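Local coordinates for bifunctional GH43-CE protein (Bacteroides eggerthii, PDB 6MLY), which probably cleaves beta-xylosidic linkages in xylan fragments through its family 43 glycoside hydrolase domain and carries a second, carbohydrate esterase domain, at residues Leu254-Thr257 with Arg261-Ala264; Gly201-Lys206 with Phe263-Glu268; Ser34-Arg37 with Tyr42-Ser45; Ile57-Asp62 with Lys67-Ala72. One frame throughout, in Å; residues are numbered along the deposited sequence.

Interaction 1: Leu254-Thr257 with Arg261-Ala264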
loop_
_atom_site.group_PDB
_atom_site.type_symbol
_atom_site.label_atom_id
_atom_site.label_comp_id
_atom_site.label_asym_id
_atom_site.label_seq_id
_atom_site.Cartn_x
_atom_site.Cartn_y
_atom_site.Cartn_z
ATOM N N LEU A 254 33.501 -5.675 1.357
ATOM C CA LEU A 254 34.102 -5.089 2.554
ATOM C C LEU A 254 34.264 -3.579 2.376
ATOM O O LEU A 254 34.467 -3.094 1.270
ATOM C CB LEU A 254 35.469 -5.733 2.801
ATOM C CG LEU A 254 35.439 -7.186 3.269
ATOM C CD1 LEU A 254 36.837 -7.785 3.252
ATOM C CD2 LEU A 254 34.822 -7.295 4.655
ATOM N N VAL A 255 34.168 -2.858 3.496
ATOM C CA VAL A 255 34.589 -1.469 3.600
ATOM C C VAL A 255 35.158 -1.260 5.004
ATOM O O VAL A 255 34.630 -1.794 5.975
ATOM C CB VAL A 255 33.450 -0.472 3.326
ATOM C CG1 VAL A 255 32.246 -0.722 4.223
ATOM C CG2 VAL A 255 33.933 0.963 3.465
ATOM N N ASP A 256 36.228 -0.466 5.079
ATOM C CA ASP A 256 36.943 -0.205 6.312
ATOM C C ASP A 256 36.710 1.257 6.701
ATOM O O ASP A 256 36.259 2.050 5.882
ATOM C CB ASP A 256 38.432 -0.538 6.168
ATOM C CG ASP A 256 39.189 0.307 5.151
ATOM O OD1 ASP A 256 38.575 0.724 4.140
ATOM O OD2 ASP A 256 40.402 0.532 5.373
ATOM N N THR A 257 37.015 1.578 7.960
ATOM C CA THR A 257 36.969 2.938 8.478
ATOM C C THR A 257 38.399 3.434 8.663
ATOM O O THR A 257 39.299 2.631 8.885
ATOM C CB THR A 257 36.184 3.007 9.797
ATOM O OG1 THR A 257 36.879 2.239 10.781
ATOM C CG2 THR A 257 34.764 2.500 9.670
ATOM N N ARG A 261 38.177 -0.092 11.752
ATOM C CA ARG A 261 37.024 -0.976 11.968
ATOM C C ARG A 261 36.515 -1.469 10.608
ATOM O O ARG A 261 36.495 -0.707 9.642
ATOM C CB ARG A 261 35.901 -0.254 12.720
ATOM C CG ARG A 261 36.199 0.023 14.185
ATOM C CD ARG A 261 35.191 0.990 14.775
ATOM N NE ARG A 261 35.283 2.301 14.146
ATOM C CZ ARG A 261 34.331 3.224 14.179
ATOM N NH1 ARG A 261 33.165 2.959 14.748
ATOM N NH2 ARG A 261 34.550 4.408 13.634
ATOM N N TRP A 262 36.089 -2.737 10.556
ATOM C CA TRP A 262 35.595 -3.346 9.322
ATOM C C TRP A 262 34.078 -3.593 9.389
ATOM O O TRP A 262 33.490 -3.834 10.459
ATOM C CB TRP A 262 36.379 -4.624 9.008
ATOM C CG TRP A 262 37.781 -4.358 8.555
ATOM C CD1 TRP A 262 38.886 -4.214 9.342
ATOM C CD2 TRP A 262 38.231 -4.195 7.198
ATOM N NE1 TRP A 262 39.993 -3.983 8.570
ATOM C CE2 TRP A 262 39.623 -3.965 7.252
ATOM C CE3 TRP A 262 37.601 -4.226 5.948
ATOM C CZ2 TRP A 262 40.388 -3.759 6.105
ATOM C CZ3 TRP A 262 38.361 -4.029 4.816
ATOM C CH2 TRP A 262 39.736 -3.799 4.897
ATOM N N PHE A 263 33.458 -3.512 8.205
ATOM C CA PHE A 263 32.040 -3.712 7.996
ATOM C C PHE A 263 31.832 -4.458 6.674
ATOM O O PHE A 263 32.650 -4.353 5.764
ATOM C CB PHE A 263 31.314 -2.363 7.976
ATOM C CG PHE A 263 31.271 -1.655 9.307
ATOM C CD1 PHE A 263 32.284 -0.787 9.684
ATOM C CD2 PHE A 263 30.216 -1.861 10.184
ATOM C CE1 PHE A 263 32.241 -0.141 10.910
ATOM C CE2 PHE A 263 30.176 -1.212 11.409
ATOM C CZ PHE A 263 31.189 -0.355 11.771
ATOM N N ALA A 264 30.734 -5.214 6.593
ATOM C CA ALA A 264 30.263 -5.821 5.351
ATOM C C ALA A 264 28.972 -5.123 4.922
ATOM O O ALA A 264 27.982 -5.193 5.642
ATOM C CB ALA A 264 30.032 -7.297 5.549
#
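D256 lays its CB over one face of the W262 indole, 3.5 Å from the centroid of the six-membered ring and almost exactly on its normal, a CH-pi contact. The two side chains run alongside each other in the same direction, and the carboxylate plane is turned 27° from that of the ring. The carboxylate meets R37 in a salt bridge. L254 approaches the same ring at its edge, CB to W262 CZ3 3.9 Å. V255 and F263 project from the other face of the sheet; they form a hydrogen-bonded antiparallel pair, with V255 N to F263 O at 3.1 Å and F263 N to V255 O at 3.0 Å. T257 closes the turn. Its chi1 of 64° sets OG1 between backbone N and carbonyl carbon, where it accepts a bent bond from R261 N (2.8 Å), while T257 N reaches R261 O at 2.9 Å. The other branch, T257 CG2, touches the F263 ring edge at CE1 (3.9 Å) and lies, at longer range, over one face of the R261 guanidinium, which is held by a salt bridge to D259. D259 also bonds to T257 OG1. This is the turn end of the hairpin of strands 250-256 and 262-269: strand 275-282 pairs with W262 and A264, W284 meets the indole edge-to-face, and Y42 of strand 41-45 packs on V255 and T257.

Interaction 2: Gly201-Lys206 with Phe263-Glu268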
loop_
_atom_site.group_PDB
_atom_site.type_symbol
_atom_site.label_atom_id
_atom_site.label_comp_id
_atom_site.label_asym_id
_atom_site.label_seq_id
_atom_site.Cartn_x
_atom_site.Cartn_y
_atom_site.Cartn_z
ATOM N N GLY A 201 27.101 -12.468 -7.460
ATOM C CA GLY A 201 27.299 -11.010 -7.184
ATOM C C GLY A 201 28.754 -10.685 -6.877
ATOM O O GLY A 201 29.057 -10.055 -5.859
ATOM N N SER A 202 29.648 -11.114 -7.776
ATOM C CA SER A 202 31.097 -11.105 -7.549
ATOM C C SER A 202 31.566 -9.691 -7.183
ATOM O O SER A 202 31.224 -8.732 -7.869
ATOM C CB SER A 202 31.837 -11.633 -8.753
ATOM O OG SER A 202 31.689 -13.040 -8.860
ATOM N N GLN A 203 32.326 -9.580 -6.086
ATOM C CA GLN A 203 32.938 -8.321 -5.647
ATOM C C GLN A 203 34.301 -8.630 -5.014
ATOM O O GLN A 203 34.370 -9.249 -3.951
ATOM C CB GLN A 203 32.026 -7.584 -4.662
ATOM C CG GLN A 203 30.750 -7.045 -5.292
ATOM C CD GLN A 203 30.134 -5.935 -4.478
ATOM O OE1 GLN A 203 30.779 -4.939 -4.163
ATOM N NE2 GLN A 203 28.866 -6.095 -4.138
ATOM N N LEU A 204 35.377 -8.197 -5.678
ATOM C CA LEU A 204 36.739 -8.563 -5.287
ATOM C C LEU A 204 37.371 -7.432 -4.468
ATOM O O LEU A 204 37.266 -6.255 -4.826
ATOM C CB LEU A 204 37.572 -8.861 -6.537
ATOM C CG LEU A 204 38.991 -9.365 -6.269
ATOM C CD1 LEU A 204 38.975 -10.627 -5.419
ATOM C CD2 LEU A 204 39.734 -9.611 -7.572
ATOM N N PHE A 205 38.023 -7.825 -3.366
ATOM C CA PHE A 205 38.803 -6.935 -2.515
ATOM C C PHE A 205 40.111 -7.635 -2.124
ATOM O O PHE A 205 40.100 -8.777 -1.643
ATOM C CB PHE A 205 37.994 -6.539 -1.277
ATOM C CG PHE A 205 36.750 -5.751 -1.594
ATOM C CD1 PHE A 205 36.757 -4.366 -1.537
ATOM C CD2 PHE A 205 35.590 -6.393 -1.990
ATOM C CE1 PHE A 205 35.620 -3.640 -1.852
ATOM C CE2 PHE A 205 34.457 -5.664 -2.309
ATOM C CZ PHE A 205 34.472 -4.290 -2.236
ATOM N N LYS A 206 41.233 -6.947 -2.355
ATOM C CA LYS A 206 42.518 -7.360 -1.831
ATOM C C LYS A 206 42.763 -6.614 -0.514
ATOM O O LYS A 206 42.779 -5.388 -0.489
ATOM C CB LYS A 206 43.619 -7.081 -2.857
ATOM C CG LYS A 206 44.954 -7.757 -2.576
ATOM C CD LYS A 206 46.026 -7.367 -3.564
ATOM C CE LYS A 206 47.359 -8.014 -3.265
ATOM N NZ LYS A 206 48.314 -7.811 -4.379
ATOM N N PHE A 263 33.458 -3.512 8.205
ATOM C CA PHE A 263 32.040 -3.712 7.996
ATOM C C PHE A 263 31.832 -4.458 6.674
ATOM O O PHE A 263 32.650 -4.353 5.764
ATOM C CB PHE A 263 31.314 -2.363 7.976
ATOM C CG PHE A 263 31.271 -1.655 9.307
ATOM C CD1 PHE A 263 32.284 -0.787 9.684
ATOM C CD2 PHE A 263 30.216 -1.861 10.184
ATOM C CE1 PHE A 263 32.241 -0.141 10.910
ATOM C CE2 PHE A 263 30.176 -1.212 11.409
ATOM C CZ PHE A 263 31.189 -0.355 11.771
ATOM N N ALA A 264 30.734 -5.214 6.593
ATOM C CA ALA A 264 30.263 -5.821 5.351
ATOM C C ALA A 264 28.972 -5.123 4.922
ATOM O O ALA A 264 27.982 -5.193 5.642
ATOM C CB ALA A 264 30.032 -7.297 5.549
ATOM N N TYR A 265 28.997 -4.443 3.769
ATOM C CA TYR A 265 27.784 -3.836 3.216
ATOM C C TYR A 265 27.037 -4.907 2.411
ATOM O O TYR A 265 27.619 -5.521 1.516
ATOM C CB TYR A 265 28.098 -2.571 2.411
ATOM C CG TYR A 265 28.943 -2.756 1.178
ATOM C CD1 TYR A 265 28.371 -3.039 -0.050
ATOM C CD2 TYR A 265 30.322 -2.615 1.234
ATOM C CE1 TYR A 265 29.145 -3.195 -1.187
ATOM C CE2 TYR A 265 31.114 -2.772 0.108
ATOM C CZ TYR A 265 30.523 -3.060 -1.109
ATOM O OH TYR A 265 31.302 -3.206 -2.222
ATOM N N LEU A 266 25.767 -5.136 2.789
ATOM C CA LEU A 266 24.887 -6.182 2.242
ATOM C C LEU A 266 23.451 -5.646 2.168
ATOM O O LEU A 266 23.176 -4.542 2.639
ATOM C CB LEU A 266 24.934 -7.412 3.154
ATOM C CG LEU A 266 26.315 -7.962 3.501
ATOM C CD1 LEU A 266 26.240 -8.859 4.730
ATOM C CD2 LEU A 266 26.915 -8.715 2.321
ATOM N N PHE A 267 22.529 -6.450 1.621
ATOM C CA PHE A 267 21.108 -6.073 1.574
ATOM C C PHE A 267 20.197 -7.293 1.770
ATOM O O PHE A 267 20.557 -8.423 1.413
ATOM C CB PHE A 267 20.780 -5.343 0.267
ATOM C CG PHE A 267 20.784 -6.193 -0.981
ATOM C CD1 PHE A 267 19.691 -6.982 -1.314
ATOM C CD2 PHE A 267 21.867 -6.177 -1.845
ATOM C CE1 PHE A 267 19.693 -7.752 -2.467
ATOM C CE2 PHE A 267 21.867 -6.949 -2.998
ATOM C CZ PHE A 267 20.783 -7.734 -3.308
ATOM N N GLU A 268 19.005 -7.021 2.325
ATOM C CA GLU A 268 17.912 -7.986 2.540
ATOM C C GLU A 268 16.804 -7.707 1.519
ATOM O O GLU A 268 16.709 -6.599 1.001
ATOM C CB GLU A 268 17.359 -7.836 3.961
ATOM C CG GLU A 268 16.564 -9.034 4.459
ATOM C CD GLU A 268 15.675 -8.758 5.665
ATOM O OE1 GLU A 268 15.427 -7.567 5.956
ATOM O OE2 GLU A 268 15.221 -9.735 6.308
#
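Y265 and Q203 come from opposite directions, and the amide oxygen meets the hydroxyl near the plane of the tyrosine ring, at its edge. Q203 CA and Y265 CA are 11.2 Å apart, too far for their strands to pair. The phenol donates its hydroxyl proton to the amide, Y265 OH to Q203 OE1 2.7 Å. Amide and ring are twisted 51° apart, and the donor sits 22° off the carbonyl plane. A chi1 of 63° swings the ring of Y265 toward strand 203-207, although the side chain sets out to one side of it. F205, two residues along from Q203, comes obliquely: its CZ is 3.4 Å from Y265 OH and 4.3 Å from Y265 CZ. The buried hydroxyl has a further hydrogen bond, to the backbone N of M35, so it serves as donor to Q203 and acceptor from M35. Q203 NE2 makes a weak bond to M33 O, which helps fix the rotation of the amide. R101 forms a cation-pi contact with F205. The Q203 side chain lies about 7 Å from that of D143, predicted to tune the catalytic acid, so the contact borders the probable active site. Strand 203-207 pairs with 210-214, strand 262-269 lies between 250-256 and 275-282, and the amide and phenol bridge these two sheets of the family 43 beta-propeller beside the start of strand 34-38.

Interaction 3: Ser34-Arg37 with Tyr42-Ser45; sequences SMLR and YYMS
R37 and Y42 touch next to the hairpin turn, S34 and S45 at its open end, and the backbone ladder between them is antiparallel. Its hydrogen-bonded pairs are L36 with Y43, closed by L36 N to Y43 O at 2.9 Å and Y43 N to L36 O at 2.8 Å, and S34 with S45, where S45 N to S34 O is 3.0 Å but the return bond, S34 N to S45 O, is weak at 3.5 Å. Apolar contacts lie on both faces. L36 CD1 meets Y43 CB at 3.9 Å near the plane of the ring, at its edge, while on the other face M35 CG and M44 CB stand 4.4 Å apart. The R37-Y42 contact is also one of carbon: R37 CD lies 3.7 Å from Y42 CE2, oblique to the ring, with guanidinium and ring planes 71° apart. A bend at chi3 (73°) carries the guanidinium past the phenol; NH1 bonds to G39 O, while NH2 serves the D256 salt bridge. Three hydroxyls bond outside the pair: S34 OG to L100 N, S45 OG to S98 OG and Y43 OH to E128. These strands form one edge and its neighbour in the four-stranded blade, strand 41-45 pairing onward with 56-60. L36, Y43 and S45 pack against strand 99-103 of the next sheet, and M35 and M44 rest on W66.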
loop_
_atom_site.group_PDB
_atom_site.type_symbol
_atom_site.label_atom_id
_atom_site.label_comp_id
_atom_site.label_asym_id
_atom_site.label_seq_id
_atom_site.Cartn_x
_atom_site.Cartn_y
_atom_site.Cartn_z
ATOM N N SER A 34 27.945 -1.115 -4.563
ATOM C CA SER A 34 29.380 -1.142 -4.704
ATOM C C SER A 34 29.931 0.062 -3.936
ATOM O O SER A 34 29.717 1.201 -4.339
ATOM C CB SER A 34 29.780 -1.130 -6.159
ATOM O OG SER A 34 31.170 -1.378 -6.324
ATOM N N MET A 35 30.612 -0.215 -2.819
ATOM C CA MET A 35 31.036 0.799 -1.856
ATOM C C MET A 35 32.568 0.928 -1.860
ATOM O O MET A 35 33.307 -0.029 -2.141
ATOM C CB MET A 35 30.558 0.422 -0.450
ATOM C CG MET A 35 30.521 1.580 0.534
ATOM S SD MET A 35 29.742 1.109 2.103
ATOM C CE MET A 35 28.023 1.102 1.600
ATOM N N LEU A 36 33.042 2.136 -1.552
ATOM C CA LEU A 36 34.445 2.350 -1.277
ATOM C C LEU A 36 34.610 3.586 -0.392
ATOM O O LEU A 36 33.670 4.384 -0.218
ATOM C CB LEU A 36 35.242 2.469 -2.587
ATOM C CG LEU A 36 34.830 3.572 -3.563
ATOM C CD1 LEU A 36 35.235 4.951 -3.065
ATOM C CD2 LEU A 36 35.442 3.322 -4.929
ATOM N N ARG A 37 35.819 3.692 0.172
ATOM C CA ARG A 37 36.258 4.798 0.990
ATOM C C ARG A 37 37.359 5.545 0.236
ATOM O O ARG A 37 38.091 4.947 -0.534
ATOM C CB ARG A 37 36.781 4.278 2.331
ATOM C CG ARG A 37 37.237 5.369 3.287
ATOM C CD ARG A 37 37.384 4.862 4.709
ATOM N NE ARG A 37 38.548 4.008 4.861
ATOM C CZ ARG A 37 39.796 4.460 4.874
ATOM N NH1 ARG A 37 40.018 5.762 4.822
ATOM N NH2 ARG A 37 40.813 3.615 4.926
ATOM N N TYR A 42 32.898 8.280 2.129
ATOM C CA TYR A 42 32.453 6.990 1.610
ATOM C C TYR A 42 31.633 7.235 0.341
ATOM O O TYR A 42 30.946 8.241 0.230
ATOM C CB TYR A 42 31.625 6.233 2.650
ATOM C CG TYR A 42 32.364 5.843 3.905
ATOM C CD1 TYR A 42 32.346 6.659 5.024
ATOM C CD2 TYR A 42 33.071 4.651 3.983
ATOM C CE1 TYR A 42 33.018 6.307 6.186
ATOM C CE2 TYR A 42 33.748 4.285 5.136
ATOM C CZ TYR A 42 33.726 5.119 6.241
ATOM O OH TYR A 42 34.378 4.774 7.388
ATOM N N TYR A 43 31.725 6.312 -0.619
ATOM C CA TYR A 43 30.971 6.404 -1.857
ATOM C C TYR A 43 30.366 5.043 -2.187
ATOM O O TYR A 43 30.879 4.011 -1.776
ATOM C CB TYR A 43 31.854 6.890 -3.006
ATOM C CG TYR A 43 32.157 8.365 -2.975
ATOM C CD1 TYR A 43 31.159 9.298 -3.207
ATOM C CD2 TYR A 43 33.441 8.827 -2.733
ATOM C CE1 TYR A 43 31.428 10.657 -3.191
ATOM C CE2 TYR A 43 33.727 10.181 -2.714
ATOM C CZ TYR A 43 32.716 11.100 -2.941
ATOM O OH TYR A 43 32.989 12.436 -2.919
ATOM N N MET A 44 29.276 5.072 -2.954
ATOM C CA MET A 44 28.477 3.892 -3.214
ATOM C C MET A 44 27.635 4.108 -4.479
ATOM O O MET A 44 26.823 5.030 -4.536
ATOM C CB MET A 44 27.559 3.599 -2.022
ATOM C CG MET A 44 26.455 2.606 -2.325
ATOM S SD MET A 44 24.959 2.944 -1.375
ATOM C CE MET A 44 23.745 2.859 -2.687
ATOM N N SER A 45 27.862 3.244 -5.481
ATOM C CA SER A 45 27.004 3.114 -6.659
ATOM C C SER A 45 25.868 2.135 -6.336
ATOM O O SER A 45 25.841 1.531 -5.265
ATOM C CB SER A 45 27.802 2.683 -7.871
ATOM O OG SER A 45 28.266 1.350 -7.727
#

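Interaction 4: Ile57-Asp62 with Lys67-Ala72; sequences IMKSND and KLVNYA
Strands 57-60 and 67-71 run antiparallel, 133° between their directions, with a beta bulge at V69 that shifts the register by one residue: I57, opposite the bulge, bonds to both of its residues, its N donating to N70 O (2.8 Å) and its O accepting from V69 N (3.1 Å), while M58 faces L68 and K59 and K67 exchange backbone bonds. M58 and L68 lie side by side and point the same way, M58 CG to L68 CD2 3.7 Å, with the thioether chain extended so that CE also meets CD2. The V69 side chain crosses those of K59 and I57 on the facing strand at about a right angle and uses both branches: CG1 sits 3.5 Å from K59 CB, and CG2 is 4.1 Å from I57 CG2. The CD1 end of I57 runs along the other strand, 4.0 Å from N70 CB, and on toward the Y71 backbone. Polar ends are bonded outside the pair: N70 ND2 to L127 O, Y71 OH to L330 O. The ammonium groups of K59 and K67 share one face of the sheet, their NZ atoms 6.3 Å apart. K59 NZ has E128 as a salt-bridge partner, which probably offsets any repulsion between the two lysines. The contact divides by face: methionine and leucine give an apolar surface, covered further by I313 and W66, whereas I57, K59, K67 and N70 lie on the other face, where the K59 chain packs on V69 by its CB and carries its charge on to E128.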
loop_
_atom_site.group_PDB
_atom_site.type_symbol
_atom_site.label_atom_id
_atom_site.label_comp_id
_atom_site.label_asym_id
_atom_site.label_seq_id
_atom_site.Cartn_x
_atom_site.Cartn_y
_atom_site.Cartn_z
ATOM N N ILE A 57 24.972 7.403 -7.643
ATOM C CA ILE A 57 26.095 7.425 -6.712
ATOM C C ILE A 57 25.639 8.164 -5.452
ATOM O O ILE A 57 25.024 9.220 -5.551
ATOM C CB ILE A 57 27.346 8.083 -7.334
ATOM C CG1 ILE A 57 27.714 7.468 -8.688
ATOM C CG2 ILE A 57 28.521 8.042 -6.363
ATOM C CD1 ILE A 57 27.423 8.360 -9.871
ATOM N N MET A 58 25.964 7.590 -4.288
ATOM C CA MET A 58 25.613 8.132 -2.982
ATOM C C MET A 58 26.889 8.389 -2.177
ATOM O O MET A 58 27.800 7.578 -2.197
ATOM C CB MET A 58 24.738 7.148 -2.201
ATOM C CG MET A 58 23.388 6.905 -2.830
ATOM S SD MET A 58 22.281 5.991 -1.733
ATOM C CE MET A 58 20.946 5.630 -2.872
ATOM N N LYS A 59 26.907 9.508 -1.449
ATOM C CA LYS A 59 28.022 9.908 -0.597
ATOM C C LYS A 59 27.609 9.758 0.871
ATOM O O LYS A 59 26.447 9.958 1.209
ATOM C CB LYS A 59 28.418 11.353 -0.924
ATOM C CG LYS A 59 29.371 12.024 0.057
ATOM C CD LYS A 59 29.603 13.491 -0.244
ATOM C CE LYS A 59 30.741 14.089 0.559
ATOM N NZ LYS A 59 31.478 15.120 -0.210
ATOM N N SER A 60 28.576 9.411 1.730
ATOM C CA SER A 60 28.407 9.427 3.190
ATOM C C SER A 60 29.740 9.779 3.859
ATOM O O SER A 60 30.781 9.718 3.230
ATOM C CB SER A 60 27.867 8.115 3.703
ATOM O OG SER A 60 27.562 8.195 5.091
ATOM N N ASN A 61 29.671 10.174 5.133
ATOM C CA ASN A 61 30.843 10.523 5.933
ATOM C C ASN A 61 30.953 9.605 7.162
ATOM O O ASN A 61 31.997 9.593 7.824
ATOM C CB ASN A 61 30.810 12.001 6.338
ATOM C CG ASN A 61 31.429 12.915 5.302
ATOM O OD1 ASN A 61 32.621 12.806 5.001
ATOM N ND2 ASN A 61 30.637 13.830 4.765
ATOM N N ASP A 62 29.892 8.838 7.455
ATOM C CA ASP A 62 29.782 8.088 8.711
ATOM C C ASP A 62 29.300 6.642 8.482
ATOM O O ASP A 62 29.167 5.897 9.450
ATOM C CB ASP A 62 28.871 8.833 9.697
ATOM C CG ASP A 62 27.494 9.225 9.167
ATOM O OD1 ASP A 62 27.075 8.677 8.125
ATOM O OD2 ASP A 62 26.842 10.075 9.808
ATOM N N LYS A 67 23.527 10.388 1.023
ATOM C CA LYS A 67 22.827 11.317 0.137
ATOM C C LYS A 67 23.290 11.099 -1.308
ATOM O O LYS A 67 24.441 10.739 -1.550
ATOM C CB LYS A 67 23.017 12.770 0.593
ATOM C CG LYS A 67 24.331 13.435 0.214
ATOM C CD LYS A 67 24.346 14.921 0.483
ATOM C CE LYS A 67 25.629 15.574 0.013
ATOM N NZ LYS A 67 25.509 17.051 -0.028
ATOM N N LEU A 68 22.370 11.329 -2.250
ATOM C CA LEU A 68 22.631 11.237 -3.683
ATOM C C LEU A 68 23.421 12.471 -4.134
ATOM O O LEU A 68 23.085 13.603 -3.759
ATOM C CB LEU A 68 21.297 11.134 -4.431
ATOM C CG LEU A 68 20.546 9.818 -4.242
ATOM C CD1 LEU A 68 19.049 9.993 -4.484
ATOM C CD2 LEU A 68 21.121 8.740 -5.148
ATOM N N VAL A 69 24.459 12.242 -4.949
ATOM C CA VAL A 69 25.348 13.313 -5.395
ATOM C C VAL A 69 25.411 13.381 -6.928
ATOM O O VAL A 69 25.610 14.475 -7.473
ATOM C CB VAL A 69 26.747 13.163 -4.769
ATOM C CG1 VAL A 69 26.685 13.339 -3.259
ATOM C CG2 VAL A 69 27.413 11.839 -5.127
ATOM N N ASN A 70 25.246 12.240 -7.614
ATOM C CA ASN A 70 25.416 12.174 -9.068
ATOM C C ASN A 70 24.826 10.859 -9.600
ATOM O O ASN A 70 24.575 9.916 -8.834
ATOM C CB ASN A 70 26.898 12.322 -9.447
ATOM C CG ASN A 70 27.154 12.738 -10.885
ATOM O OD1 ASN A 70 26.237 12.821 -11.701
ATOM N ND2 ASN A 70 28.410 13.003 -11.202
ATOM N N TYR A 71 24.604 10.836 -10.923
ATOM C CA TYR A 71 24.247 9.648 -11.690
ATOM C C TYR A 71 25.280 9.435 -12.807
ATOM O O TYR A 71 25.882 10.393 -13.297
ATOM C CB TYR A 71 22.841 9.794 -12.275
ATOM C CG TYR A 71 21.725 9.653 -11.273
ATOM C CD1 TYR A 71 21.311 10.724 -10.497
ATOM C CD2 TYR A 71 21.075 8.443 -11.096
ATOM C CE1 TYR A 71 20.287 10.595 -9.572
ATOM C CE2 TYR A 71 20.041 8.301 -10.185
ATOM C CZ TYR A 71 19.643 9.379 -9.417
ATOM O OH TYR A 71 18.628 9.232 -8.513
ATOM N N ALA A 72 25.452 8.171 -13.216
ATOM C CA ALA A 72 26.450 7.774 -14.209
ATOM C C ALA A 72 26.013 8.183 -15.623
ATOM O O ALA A 72 26.860 8.575 -16.440
ATOM C CB ALA A 72 26.698 6.289 -14.134
#

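Overall arrangement
Interactions 3 and 4 belong to one four-stranded sheet, a propeller blade, and meet where strand 41-45 pairs with 56-60, M44 O to M58 N and Y42 N to S60 O. Interactions 1 and 2 share strand 262-269 in another sheet. Interaction 3 joins the two groups, through an ion pair to interaction 1 and a backbone N-H to the tyrosine of interaction 2. Interactions 2 and 3 are buried; 1 and 4 are partly exposed, with R261 and K67 as exposed members. Three are hairpin ladders, whereas interaction 2 joins separate sheets by side chains alone and lies closest to the predicted catalytic region.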